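Local coordinates for protein PtLCIB4 H88A mutant (Phaeodactylum tricornutum, PDB 5B5Z) that binds zinc as a member of the LCIB family of beta-carbonic anhydrases, whose wild-type form probably interconverts carbon dioxide and bicarbonate, at residues Phe261-Ser266 with Glu272-Leu277; Glu33-Val38 with Gly72-Lys77; Ala196-Glu201 with Met206-Val211; Ala20-Phe25 with Ser253-Val258. All blocks are in the same frame, centred on the assembly; numbering follows the deposited sequence.

Interaction 1 of 4, residues Phe261-Ser266 with Glu272-Leu277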
loop_
_atom_site.group_PDB
_atom_site.type_symbol
_atom_site.label_atom_id
_atom_site.label_comp_id
_atom_site.label_asym_id
_atom_site.label_seq_id
_atom_site.Cartn_x
_atom_site.Cartn_y
_atom_site.Cartn_z
ATOM N N PHE A 261 12.475 -10.986 14.733
ATOM C CA PHE A 261 11.248 -11.742 14.972
ATOM C C PHE A 261 11.024 -11.728 16.475
ATOM O O PHE A 261 11.730 -12.406 17.216
ATOM C CB PHE A 261 11.357 -13.162 14.434
ATOM C CG PHE A 261 10.097 -13.967 14.582
ATOM C CD1 PHE A 261 8.869 -13.347 14.746
ATOM C CD2 PHE A 261 10.149 -15.350 14.551
ATOM C CE1 PHE A 261 7.716 -14.101 14.883
ATOM C CE2 PHE A 261 8.997 -16.112 14.689
ATOM C CZ PHE A 261 7.782 -15.486 14.842
ATOM N N CYS A 262 10.068 -10.923 16.918
ATOM C CA CYS A 262 9.889 -10.693 18.346
ATOM C C CYS A 262 8.472 -10.254 18.666
ATOM O O CYS A 262 7.673 -9.980 17.768
ATOM C CB CYS A 262 10.900 -9.646 18.844
ATOM S SG CYS A 262 10.624 -7.958 18.221
ATOM N N ILE A 263 8.169 -10.196 19.959
ATOM C CA ILE A 263 6.868 -9.765 20.433
ATOM C C ILE A 263 7.042 -8.657 21.463
ATOM O O ILE A 263 7.894 -8.748 22.346
ATOM C CB ILE A 263 6.076 -10.925 21.058
ATOM C CG1 ILE A 263 5.871 -12.054 20.045
ATOM C CG2 ILE A 263 4.731 -10.428 21.545
ATOM C CD1 ILE A 263 5.170 -13.274 20.643
ATOM N N ARG A 264 6.249 -7.603 21.322
ATOM C CA ARG A 264 6.239 -6.492 22.265
ATOM C C ARG A 264 4.883 -6.418 22.958
ATOM O O ARG A 264 3.873 -6.793 22.373
ATOM C CB ARG A 264 6.539 -5.175 21.547
ATOM C CG ARG A 264 7.916 -5.116 20.899
ATOM C CD ARG A 264 7.999 -3.955 19.903
ATOM N NE ARG A 264 7.571 -2.694 20.506
ATOM C CZ ARG A 264 8.349 -1.624 20.655
ATOM N NH1 ARG A 264 9.602 -1.638 20.224
ATOM N NH2 ARG A 264 7.864 -0.527 21.220
ATOM N N ASP A 265 4.853 -5.931 24.198
ATOM C CA ASP A 265 3.580 -5.775 24.904
ATOM C C ASP A 265 3.019 -4.368 24.725
ATOM O O ASP A 265 3.624 -3.534 24.052
ATOM C CB ASP A 265 3.726 -6.114 26.397
ATOM C CG ASP A 265 4.725 -5.221 27.124
ATOM O OD1 ASP A 265 5.160 -4.189 26.570
ATOM O OD2 ASP A 265 5.080 -5.564 28.272
ATOM N N SER A 266 1.866 -4.110 25.340
ATOM C CA SER A 266 1.162 -2.841 25.161
ATOM C C SER A 266 1.923 -1.663 25.766
ATOM O O SER A 266 1.585 -0.508 25.507
ATOM C CB SER A 266 -0.248 -2.920 25.767
ATOM O OG SER A 266 -0.202 -3.090 27.174
ATOM N N GLU A 272 9.162 -11.312 23.968
ATOM C CA GLU A 272 9.828 -12.474 23.396
ATOM C C GLU A 272 10.759 -12.048 22.276
ATOM O O GLU A 272 10.472 -11.105 21.547
ATOM C CB GLU A 272 8.825 -13.504 22.855
ATOM C CG GLU A 272 7.786 -14.018 23.864
ATOM C CD GLU A 272 8.342 -14.990 24.906
ATOM O OE1 GLU A 272 9.407 -15.605 24.680
ATOM O OE2 GLU A 272 7.690 -15.141 25.965
ATOM N N ASN A 273 11.873 -12.754 22.146
ATOM C CA ASN A 273 12.775 -12.573 21.015
ATOM C C ASN A 273 13.113 -13.938 20.443
ATOM O O ASN A 273 13.721 -14.773 21.112
ATOM C CB ASN A 273 14.042 -11.819 21.435
ATOM C CG ASN A 273 14.840 -11.318 20.248
ATOM O OD1 ASN A 273 14.693 -11.821 19.133
ATOM N ND2 ASN A 273 15.698 -10.321 20.481
ATOM N N PHE A 274 12.716 -14.170 19.201
ATOM C CA PHE A 274 12.873 -15.477 18.592
ATOM C C PHE A 274 14.125 -15.600 17.710
ATOM O O PHE A 274 14.344 -16.631 17.082
ATOM C CB PHE A 274 11.620 -15.811 17.787
ATOM C CG PHE A 274 10.351 -15.757 18.597
ATOM C CD1 PHE A 274 10.237 -16.461 19.792
ATOM C CD2 PHE A 274 9.271 -15.006 18.166
ATOM C CE1 PHE A 274 9.067 -16.418 20.533
ATOM C CE2 PHE A 274 8.102 -14.960 18.896
ATOM C CZ PHE A 274 7.994 -15.672 20.085
ATOM N N MET A 275 14.939 -14.551 17.666
ATOM C CA MET A 275 16.192 -14.593 16.915
ATOM C C MET A 275 17.319 -15.090 17.823
ATOM O O MET A 275 17.339 -14.751 19.004
ATOM C CB MET A 275 16.525 -13.205 16.350
ATOM C CG MET A 275 15.688 -12.799 15.121
ATOM S SD MET A 275 16.070 -13.798 13.672
ATOM C CE MET A 275 17.738 -13.250 13.280
ATOM N N PRO A 276 18.250 -15.902 17.281
ATOM C CA PRO A 276 18.275 -16.432 15.909
ATOM C C PRO A 276 17.360 -17.639 15.736
ATOM O O PRO A 276 17.073 -18.329 16.717
ATOM C CB PRO A 276 19.738 -16.845 15.720
ATOM C CG PRO A 276 20.172 -17.223 17.089
ATOM C CD PRO A 276 19.458 -16.293 18.034
ATOM N N LEU A 277 16.931 -17.904 14.504
ATOM C CA LEU A 277 15.977 -18.981 14.239
ATOM C C LEU A 277 16.532 -20.360 14.612
ATOM O O LEU A 277 17.728 -20.615 14.487
ATOM C CB LEU A 277 15.562 -18.967 12.767
ATOM C CG LEU A 277 15.006 -17.623 12.294
ATOM C CD1 LEU A 277 14.543 -17.692 10.835
ATOM C CD2 LEU A 277 13.888 -17.146 13.221
HETATM O O HOH W 1 14.193 -10.191 16.986
#

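Interaction 2 of 4, residues Glu33-Val38 with Gly72-Lys77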
loop_
_atom_site.group_PDB
_atom_site.type_symbol
_atom_site.label_atom_id
_atom_site.label_comp_id
_atom_site.label_asym_id
_atom_site.label_seq_id
_atom_site.Cartn_x
_atom_site.Cartn_y
_atom_site.Cartn_z
ATOM N N GLU A 33 8.298 -21.547 3.847
ATOM C CA GLU A 33 9.006 -21.820 5.091
ATOM C C GLU A 33 8.808 -20.710 6.111
ATOM O O GLU A 33 8.646 -20.965 7.295
ATOM C CB GLU A 33 10.507 -22.014 4.822
ATOM C CG GLU A 33 10.828 -23.338 4.121
ATOM C CD GLU A 33 12.238 -23.386 3.526
ATOM O OE1 GLU A 33 12.951 -22.354 3.535
ATOM O OE2 GLU A 33 12.636 -24.470 3.038
ATOM N N LEU A 34 8.858 -19.470 5.644
ATOM C CA LEU A 34 8.672 -18.324 6.528
ATOM C C LEU A 34 7.289 -18.324 7.190
ATOM O O LEU A 34 7.157 -18.179 8.404
ATOM C CB LEU A 34 8.874 -17.026 5.747
ATOM C CG LEU A 34 8.566 -15.746 6.534
ATOM C CD1 LEU A 34 9.637 -15.504 7.587
ATOM C CD2 LEU A 34 8.452 -14.561 5.576
ATOM N N VAL A 35 6.252 -18.440 6.376
ATOM C CA VAL A 35 4.901 -18.375 6.904
ATOM C C VAL A 35 4.637 -19.545 7.855
ATOM O O VAL A 35 4.044 -19.365 8.919
ATOM C CB VAL A 35 3.879 -18.346 5.775
ATOM C CG1 VAL A 35 2.448 -18.435 6.335
ATOM C CG2 VAL A 35 4.052 -17.051 4.981
ATOM N N ALA A 36 5.120 -20.729 7.489
ATOM C CA ALA A 36 4.978 -21.898 8.353
ATOM C C ALA A 36 5.659 -21.680 9.699
ATOM O O ALA A 36 5.072 -21.920 10.757
ATOM C CB ALA A 36 5.539 -23.131 7.664
ATOM N N MET A 37 6.894 -21.186 9.656
ATOM C CA MET A 37 7.665 -20.957 10.867
ATOM C C MET A 37 7.036 -19.889 11.764
ATOM O O MET A 37 6.903 -20.077 12.972
ATOM C CB MET A 37 9.100 -20.559 10.512
ATOM C CG MET A 37 9.941 -20.333 11.730
ATOM S SD MET A 37 11.432 -19.360 11.428
ATOM C CE MET A 37 10.756 -17.707 11.155
ATOM N N VAL A 38 6.630 -18.769 11.173
ATOM C CA VAL A 38 6.091 -17.680 11.968
ATOM C C VAL A 38 4.736 -18.064 12.588
ATOM O O VAL A 38 4.489 -17.808 13.766
ATOM C CB VAL A 38 5.932 -16.397 11.120
ATOM C CG1 VAL A 38 5.144 -15.348 11.890
ATOM C CG2 VAL A 38 7.309 -15.857 10.727
ATOM N N GLY A 72 -1.515 -13.467 4.166
ATOM C CA GLY A 72 -2.936 -13.167 4.115
ATOM C C GLY A 72 -3.775 -14.428 4.102
ATOM O O GLY A 72 -4.891 -14.449 4.626
ATOM N N GLU A 73 -3.235 -15.492 3.525
ATOM C CA GLU A 73 -3.936 -16.783 3.579
ATOM C C GLU A 73 -4.124 -17.290 5.003
ATOM O O GLU A 73 -5.088 -18.018 5.285
ATOM C CB GLU A 73 -3.197 -17.834 2.753
ATOM C CG GLU A 73 -3.226 -17.559 1.278
ATOM C CD GLU A 73 -2.428 -18.566 0.467
ATOM O OE1 GLU A 73 -1.684 -19.386 1.066
ATOM O OE2 GLU A 73 -2.545 -18.525 -0.778
ATOM N N VAL A 74 -3.217 -16.909 5.901
ATOM C CA VAL A 74 -3.273 -17.341 7.290
ATOM C C VAL A 74 -4.054 -16.350 8.155
ATOM O O VAL A 74 -4.873 -16.750 8.979
ATOM C CB VAL A 74 -1.843 -17.543 7.882
ATOM C CG1 VAL A 74 -1.916 -17.903 9.364
ATOM C CG2 VAL A 74 -1.086 -18.623 7.104
ATOM N N TYR A 75 -3.826 -15.051 7.966
ATOM C CA TYR A 75 -4.356 -14.076 8.919
ATOM C C TYR A 75 -5.398 -13.114 8.346
ATOM O O TYR A 75 -5.920 -12.268 9.072
ATOM C CB TYR A 75 -3.205 -13.264 9.531
ATOM C CG TYR A 75 -2.231 -14.109 10.321
ATOM C CD1 TYR A 75 -2.583 -14.655 11.553
ATOM C CD2 TYR A 75 -0.952 -14.375 9.828
ATOM C CE1 TYR A 75 -1.685 -15.434 12.281
ATOM C CE2 TYR A 75 -0.046 -15.145 10.550
ATOM C CZ TYR A 75 -0.418 -15.674 11.776
ATOM O OH TYR A 75 0.482 -16.441 12.482
ATOM N N GLY A 76 -5.693 -13.238 7.059
ATOM C CA GLY A 76 -6.735 -12.438 6.442
ATOM C C GLY A 76 -6.264 -11.109 5.873
ATOM O O GLY A 76 -5.061 -10.891 5.686
ATOM N N LYS A 77 -7.229 -10.233 5.611
ATOM C CA LYS A 77 -6.994 -8.926 4.996
ATOM C C LYS A 77 -6.099 -8.083 5.870
ATOM O O LYS A 77 -6.307 -8.001 7.075
ATOM C CB LYS A 77 -8.317 -8.196 4.772
ATOM C CG LYS A 77 -9.145 -8.719 3.599
ATOM C CD LYS A 77 -10.626 -8.475 3.855
ATOM C CE LYS A 77 -10.888 -7.049 4.302
ATOM N NZ LYS A 77 -11.993 -6.967 5.316
#

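Interaction 3 of 4, residues Ala196-Glu201 with Met206-Val211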
loop_
_atom_site.group_PDB
_atom_site.type_symbol
_atom_site.label_atom_id
_atom_site.label_comp_id
_atom_site.label_asym_id
_atom_site.label_seq_id
_atom_site.Cartn_x
_atom_site.Cartn_y
_atom_site.Cartn_z
ATOM N N ALA A 196 25.598 6.475 2.916
ATOM C CA ALA A 196 26.259 6.797 1.649
ATOM C C ALA A 196 27.687 6.236 1.550
ATOM O O ALA A 196 28.074 5.709 0.510
ATOM C CB ALA A 196 26.271 8.301 1.432
ATOM N N ALA A 197 28.463 6.349 2.624
ATOM C CA ALA A 197 29.822 5.798 2.629
ATOM C C ALA A 197 29.794 4.284 2.431
ATOM O O ALA A 197 30.517 3.748 1.590
ATOM C CB ALA A 197 30.540 6.156 3.931
ATOM N N THR A 198 28.936 3.605 3.194
ATOM C CA THR A 198 28.799 2.154 3.100
ATOM C C THR A 198 28.493 1.716 1.675
ATOM O O THR A 198 29.080 0.765 1.154
ATOM C CB THR A 198 27.679 1.631 4.022
ATOM O OG1 THR A 198 27.954 2.007 5.377
ATOM C CG2 THR A 198 27.555 0.113 3.913
ATOM N N LEU A 199 27.557 2.419 1.049
ATOM C CA LEU A 199 27.119 2.074 -0.292
ATOM C C LEU A 199 28.188 2.346 -1.346
ATOM O O LEU A 199 28.359 1.568 -2.284
ATOM C CB LEU A 199 25.845 2.841 -0.631
ATOM C CG LEU A 199 24.626 2.492 0.218
ATOM C CD1 LEU A 199 23.488 3.439 -0.127
ATOM C CD2 LEU A 199 24.213 1.031 0.036
ATOM N N SER A 200 28.915 3.445 -1.191
ATOM C CA SER A 200 29.947 3.766 -2.162
ATOM C C SER A 200 31.143 2.812 -2.041
ATOM O O SER A 200 31.790 2.516 -3.038
ATOM C CB SER A 200 30.391 5.218 -2.018
ATOM O OG SER A 200 30.592 5.555 -0.661
ATOM N N GLU A 201 31.394 2.297 -0.838
ATOM C CA GLU A 201 32.526 1.393 -0.608
ATOM C C GLU A 201 32.199 -0.072 -0.910
ATOM O O GLU A 201 33.091 -0.917 -0.980
ATOM C CB GLU A 201 33.010 1.521 0.837
ATOM C CG GLU A 201 33.655 2.869 1.135
ATOM C CD GLU A 201 33.857 3.108 2.615
ATOM O OE1 GLU A 201 33.619 2.168 3.406
ATOM O OE2 GLU A 201 34.235 4.239 2.992
ATOM N N MET A 206 24.526 -3.585 -5.073
ATOM C CA MET A 206 23.168 -4.109 -5.235
ATOM C C MET A 206 22.826 -5.150 -4.180
ATOM O O MET A 206 21.648 -5.381 -3.884
ATOM C CB MET A 206 22.979 -4.693 -6.634
ATOM C CG MET A 206 22.949 -3.623 -7.723
ATOM S SD MET A 206 21.624 -2.420 -7.460
ATOM C CE MET A 206 22.507 -0.970 -6.960
ATOM N N VAL A 207 23.840 -5.791 -3.609
ATOM C CA VAL A 207 23.583 -6.791 -2.577
ATOM C C VAL A 207 23.674 -6.139 -1.199
ATOM O O VAL A 207 23.081 -6.615 -0.243
ATOM C CB VAL A 207 24.554 -8.007 -2.699
ATOM C CG1 VAL A 207 25.956 -7.673 -2.175
ATOM C CG2 VAL A 207 23.991 -9.222 -1.978
ATOM N N THR A 208 24.391 -5.024 -1.107
ATOM C CA THR A 208 24.508 -4.298 0.147
ATOM C C THR A 208 23.296 -3.388 0.393
ATOM O O THR A 208 22.844 -3.231 1.532
ATOM C CB THR A 208 25.813 -3.471 0.159
ATOM O OG1 THR A 208 26.906 -4.389 0.095
ATOM C CG2 THR A 208 25.920 -2.636 1.425
ATOM N N LEU A 209 22.777 -2.798 -0.686
ATOM C CA LEU A 209 21.688 -1.824 -0.588
ATOM C C LEU A 209 20.459 -2.314 0.205
ATOM O O LEU A 209 20.017 -1.587 1.084
ATOM C CB LEU A 209 21.267 -1.369 -1.993
ATOM C CG LEU A 209 20.083 -0.398 -2.080
ATOM C CD1 LEU A 209 20.301 0.889 -1.311
ATOM C CD2 LEU A 209 19.797 -0.127 -3.553
ATOM N N PRO A 210 19.918 -3.525 -0.088
ATOM C CA PRO A 210 18.748 -3.943 0.720
ATOM C C PRO A 210 19.043 -4.099 2.206
ATOM O O PRO A 210 18.137 -3.971 3.042
ATOM C CB PRO A 210 18.360 -5.296 0.115
ATOM C CG PRO A 210 19.616 -5.755 -0.639
ATOM C CD PRO A 210 20.185 -4.481 -1.179
ATOM N N VAL A 211 20.297 -4.362 2.556
ATOM C CA VAL A 211 20.628 -4.469 3.963
ATOM C C VAL A 211 20.618 -3.090 4.614
ATOM O O VAL A 211 20.084 -2.921 5.706
ATOM C CB VAL A 211 21.989 -5.152 4.172
ATOM C CG1 VAL A 211 22.328 -5.186 5.644
ATOM C CG2 VAL A 211 21.952 -6.551 3.617
#

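Interaction 4 of 4, residues Ala20-Phe25 with Ser253-Val258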
loop_
_atom_site.group_PDB
_atom_site.type_symbol
_atom_site.label_atom_id
_atom_site.label_comp_id
_atom_site.label_asym_id
_atom_site.label_seq_id
_atom_site.Cartn_x
_atom_site.Cartn_y
_atom_site.Cartn_z
ATOM N N ALA A 20 23.279 -17.917 -5.739
ATOM C CA ALA A 20 23.521 -16.519 -5.438
ATOM C C ALA A 20 22.820 -16.116 -4.141
ATOM O O ALA A 20 23.408 -15.450 -3.292
ATOM C CB ALA A 20 23.053 -15.648 -6.580
ATOM N N VAL A 21 21.574 -16.555 -3.989
ATOM C CA VAL A 21 20.782 -16.212 -2.812
ATOM C C VAL A 21 21.426 -16.731 -1.534
ATOM O O VAL A 21 21.575 -15.985 -0.569
ATOM C CB VAL A 21 19.338 -16.768 -2.913
ATOM C CG1 VAL A 21 18.617 -16.667 -1.559
ATOM C CG2 VAL A 21 18.576 -16.017 -4.011
ATOM N N LYS A 22 21.818 -18.008 -1.536
ATOM C CA LYS A 22 22.376 -18.648 -0.346
ATOM C C LYS A 22 23.808 -18.168 -0.077
ATOM O O LYS A 22 24.263 -18.150 1.071
ATOM C CB LYS A 22 22.339 -20.178 -0.491
ATOM C CG LYS A 22 20.923 -20.766 -0.508
ATOM C CD LYS A 22 20.090 -20.234 0.653
ATOM C CE LYS A 22 18.710 -20.876 0.690
ATOM N NZ LYS A 22 18.803 -22.347 0.938
ATOM N N LYS A 23 24.486 -17.731 -1.130
ATOM C CA LYS A 23 25.841 -17.202 -1.003
ATOM C C LYS A 23 25.835 -15.934 -0.155
ATOM O O LYS A 23 26.655 -15.763 0.747
ATOM C CB LYS A 23 26.436 -16.908 -2.389
ATOM C CG LYS A 23 27.830 -17.440 -2.636
ATOM C CD LYS A 23 28.421 -16.839 -3.910
ATOM C CE LYS A 23 29.936 -16.626 -3.744
ATOM N NZ LYS A 23 30.576 -16.354 -5.051
ATOM N N ALA A 24 24.867 -15.056 -0.412
ATOM C CA ALA A 24 24.843 -13.763 0.256
ATOM C C ALA A 24 24.010 -13.816 1.537
ATOM O O ALA A 24 24.291 -13.101 2.500
ATOM C CB ALA A 24 24.301 -12.686 -0.687
ATOM N N PHE A 25 22.985 -14.663 1.519
ATOM C CA PHE A 25 22.028 -14.784 2.619
ATOM C C PHE A 25 21.805 -16.255 2.984
ATOM O O PHE A 25 20.827 -16.857 2.575
ATOM C CB PHE A 25 20.694 -14.110 2.232
ATOM C CG PHE A 25 20.852 -12.670 1.809
ATOM C CD1 PHE A 25 21.061 -11.686 2.758
ATOM C CD2 PHE A 25 20.827 -12.315 0.470
ATOM C CE1 PHE A 25 21.240 -10.373 2.387
ATOM C CE2 PHE A 25 21.002 -10.993 0.085
ATOM C CZ PHE A 25 21.202 -10.020 1.052
ATOM N N SER A 253 10.472 -19.958 -6.086
ATOM C CA SER A 253 9.951 -19.329 -4.873
ATOM C C SER A 253 10.693 -18.026 -4.566
ATOM O O SER A 253 11.882 -17.889 -4.845
ATOM C CB SER A 253 10.060 -20.263 -3.665
ATOM O OG SER A 253 9.482 -19.655 -2.513
ATOM N N ASP A 254 9.977 -17.066 -3.994
ATOM C CA ASP A 254 10.620 -15.909 -3.392
ATOM C C ASP A 254 11.217 -16.333 -2.058
ATOM O O ASP A 254 10.845 -17.369 -1.505
ATOM C CB ASP A 254 9.618 -14.779 -3.183
ATOM C CG ASP A 254 9.447 -13.904 -4.411
ATOM O OD1 ASP A 254 10.018 -14.191 -5.489
ATOM O OD2 ASP A 254 8.695 -12.910 -4.298
ATOM N N PHE A 255 12.129 -15.524 -1.538
ATOM C CA PHE A 255 12.767 -15.803 -0.264
ATOM C C PHE A 255 12.650 -14.608 0.672
ATOM O O PHE A 255 12.335 -13.487 0.252
ATOM C CB PHE A 255 14.250 -16.168 -0.453
ATOM C CG PHE A 255 14.463 -17.531 -1.056
ATOM C CD1 PHE A 255 14.231 -17.748 -2.406
ATOM C CD2 PHE A 255 14.873 -18.594 -0.265
ATOM C CE1 PHE A 255 14.416 -19.018 -2.968
ATOM C CE2 PHE A 255 15.065 -19.863 -0.815
ATOM C CZ PHE A 255 14.830 -20.069 -2.167
ATOM N N PHE A 256 12.906 -14.865 1.944
ATOM C CA PHE A 256 12.930 -13.817 2.947
ATOM C C PHE A 256 14.046 -14.095 3.936
ATOM O O PHE A 256 14.220 -15.228 4.388
ATOM C CB PHE A 256 11.564 -13.733 3.662
ATOM C CG PHE A 256 11.358 -12.459 4.464
ATOM C CD1 PHE A 256 11.737 -12.382 5.808
ATOM C CD2 PHE A 256 10.765 -11.341 3.871
ATOM C CE1 PHE A 256 11.537 -11.209 6.546
ATOM C CE2 PHE A 256 10.550 -10.172 4.606
ATOM C CZ PHE A 256 10.943 -10.103 5.940
ATOM N N VAL A 257 14.808 -13.054 4.247
ATOM C CA VAL A 257 15.852 -13.115 5.252
ATOM C C VAL A 257 15.356 -12.481 6.536
ATOM O O VAL A 257 15.226 -11.268 6.602
ATOM C CB VAL A 257 17.112 -12.361 4.781
ATOM C CG1 VAL A 257 18.293 -12.582 5.763
ATOM C CG2 VAL A 257 17.463 -12.759 3.357
ATOM N N VAL A 258 15.086 -13.286 7.555
ATOM C CA VAL A 258 14.604 -12.756 8.830
ATOM C C VAL A 258 15.713 -12.109 9.645
ATOM O O VAL A 258 16.697 -12.760 9.998
ATOM C CB VAL A 258 13.959 -13.850 9.698
ATOM C CG1 VAL A 258 13.431 -13.249 10.979
ATOM C CG2 VAL A 258 12.841 -14.507 8.948
#

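Interaction 1 of 4, residues Phe261-Ser266 with Glu272-Leu277
With its CG trans to the backbone N (chi1 -177°), Phe261 swings its ring to the flank where Phe274, whose CG is turned beside its own backbone N (chi1 -56°), can reach it. Phe274 presents an edge to the Phe261 face in an edge-to-face pair, centroids 4.7 Å apart and planes at 58°. CD2 of Phe274 stands over the centre of that face, 3.7 Å from Phe261 CZ. At the far end of the Phe274 ring, CZ meets Ile263 CD1 at 3.7 Å, the methyl lying near the ring plane. Leu277 CD2 borders the rim of Phe261, and helix 31-43 adds Val38 to this ring. An alanine at Phe261 would remove the face on which Phe274 rests, which would probably open a gap beneath helix 31-43 and leave the Phe274 edge poorly held. The backbones are tied by three bonds. Phe274 N gives to Phe261 O at 2.8 Å, almost in line with the carbonyl; Ile263 and Glu272 form a hydrogen-bonded pair, Ile263 N to Glu272 O at 2.9 Å and Glu272 N to Ile263 O longer at 3.3 Å. Asn273 OD1 is gripped twice: by Met275 N at 3.1 Å, closing an Asx turn, and by a water that donates at 2.7 Å to Asn273 OD1 while accepting from Phe261 N. That turn leads the chain out of the strand just before the cis peptide of Pro276. Together these contacts make up an antiparallel beta hairpin, strands 255-264 and 270-273, at an outer part of the mixed sheet.

Interaction 2 of 4, residues Glu33-Val38 with Gly72-Lys77
Val35 and Val74 meet where two helices, 31-43 and 65-75, lie side by side over the sheet of this alpha/beta fold; the second helix is the connection of a beta-alpha-beta unit between the parallel strands 52-57 and 79-80. The CA atoms of Val35 and Val74 are 8.2 Å apart; the contact is slight, and its one close touch is between the two valines. CB of Val74 points toward the opposite helix but stays 4.6 Å from Val35 CG1. Its two methyls then divide the work. CG2, beside the backbone N, touches Val35 CG1 at 3.6 Å, the two valines reaching toward each other tip to tip. CG1 of Val74, trans to the backbone N (chi1 176°), turns instead to its own neighbour, lying over the centre of the Tyr75 ring with 3.5 Å to Tyr75 CE2. One side chain thus both meets the opposite helix and covers a face of the tyrosine. Val35 also touches Asp70 and Phe71 of helix 65-75, a turn back from Val74. On the sheet side, Leu34 packs on Phe256 and Val258, and Tyr75 rests on Thr52 and Leu54 of strand 52-57. The helix ends here: Gly76 N still bonds to Gly72 O at 2.8 Å, but Gly76 takes a positive phi (90°), a conformation in which a CB would jam against the preceding carbonyl. Beyond it, Lys77 makes a salt bridge to Glu62 of the second subunit. Across the contact, Tyr75 OH ends 4.8 Å from Val38 CG1 and 4.4 Å from Val38 O.

Interaction 3 of 4, residues Ala196-Glu201 with Met206-Val211
Leu199 CD2 is the atom most engaged: it lies 3.9 Å from Leu209 CA and 4.1 Å from Leu209 CD1, reaching the opposite backbone as well as the side chain. The same methyl sits 4.3 Å from Thr208 CG2. That threonine methyl, trans to its backbone N, also meets Thr198 CG2 at 4.1 Å, so the more exposed margin is closed by methyl against methyl and the inner one by leucine against leucine. Helices 196-201 and 205-228 form an alpha hairpin with only a short turn between them; the axes of segments 196-201 and 206-211 are 9.4 Å apart at closest approach and nearly antiparallel (158°). Around this layer, Thr150 of helix 140-154 backs Leu199, and Val205 and Ser212 touch it from helix 205-228. At the start of that helix Met206 N bonds to Asp204 OD1, while Thr208 OG1 has a weak bond to Asp204 O. Further along, Pro210 brings no amide proton to the turn before, and the helix kinks. Pro210 O accepts from Ser114 OG, the neighbour in sequence of the zinc ligand His115, and the Pro210 ring packs on Ile244. The Leu209 side chain is about 9 Å from the zinc ion.

Interaction 4 of 4, residues Ala20-Phe25 with Ser253-Val258
Val21 on the last turn of helix 16-24 and Phe25 just past its end face alternate residues at the start of strand 255-264, with CA atoms 8.4 Å apart for Val21 and Phe255 and 6.9 Å for Phe25 and Val257. The turn is held by Phe25 N bonding to Val21 O at 2.8 Å, and Phe25 is where the chain leaves helical geometry. Val257 CG2, beside its backbone N, fits against the base of Phe25, 3.7 Å from Phe25 CB and 3.7 Å from Phe25 CG; the two side chains cross at about a right angle. Val21 CG1 sits over one face of the Phe255 ring, displaced toward the rim, 4.3 Å from Phe255 CG. Lys22 bends at chi2 (-50°) and chi4, laying its CE 4.1 Å from Phe255 CE2. Trp124 meets the Phe25 ring at a steep angle, and Val207 and Val211 of helix 205-228 touch it too, while Ile246 packs against both Phe255 and Val257. The N-terminal helix is thereby laid against the sheet. Since carbon meets carbon at every point across the two segments, even for the lysine, the attachment probably rests on apolar packing rather than on directional bonds.

Strand 255-264 is the common thread: interaction 4 uses its start and interaction 1 its end, and the two touch where Met275 CE lies 3.5 Å from Val258 O. Helix 31-43 joins interaction 2 to both, Leu34 CD1 being 3.6 Å from Val258 CG2 and Leu277 CD1 3.6 Å from Met37 SD. Interaction 3 adjoins interaction 4 through Val207 CG2, 3.7 Å from Ala24 CB, but its nearest atoms are about 15 Å from interaction 2, across the chain's centre. The zinc ion, held by Cys59, His115 and Cys139, lies about 9 Å from the Leu209 side chain of interaction 3, too far for contact. Interaction 4 joins parts near both chain ends, interactions 2 and 3 falling between.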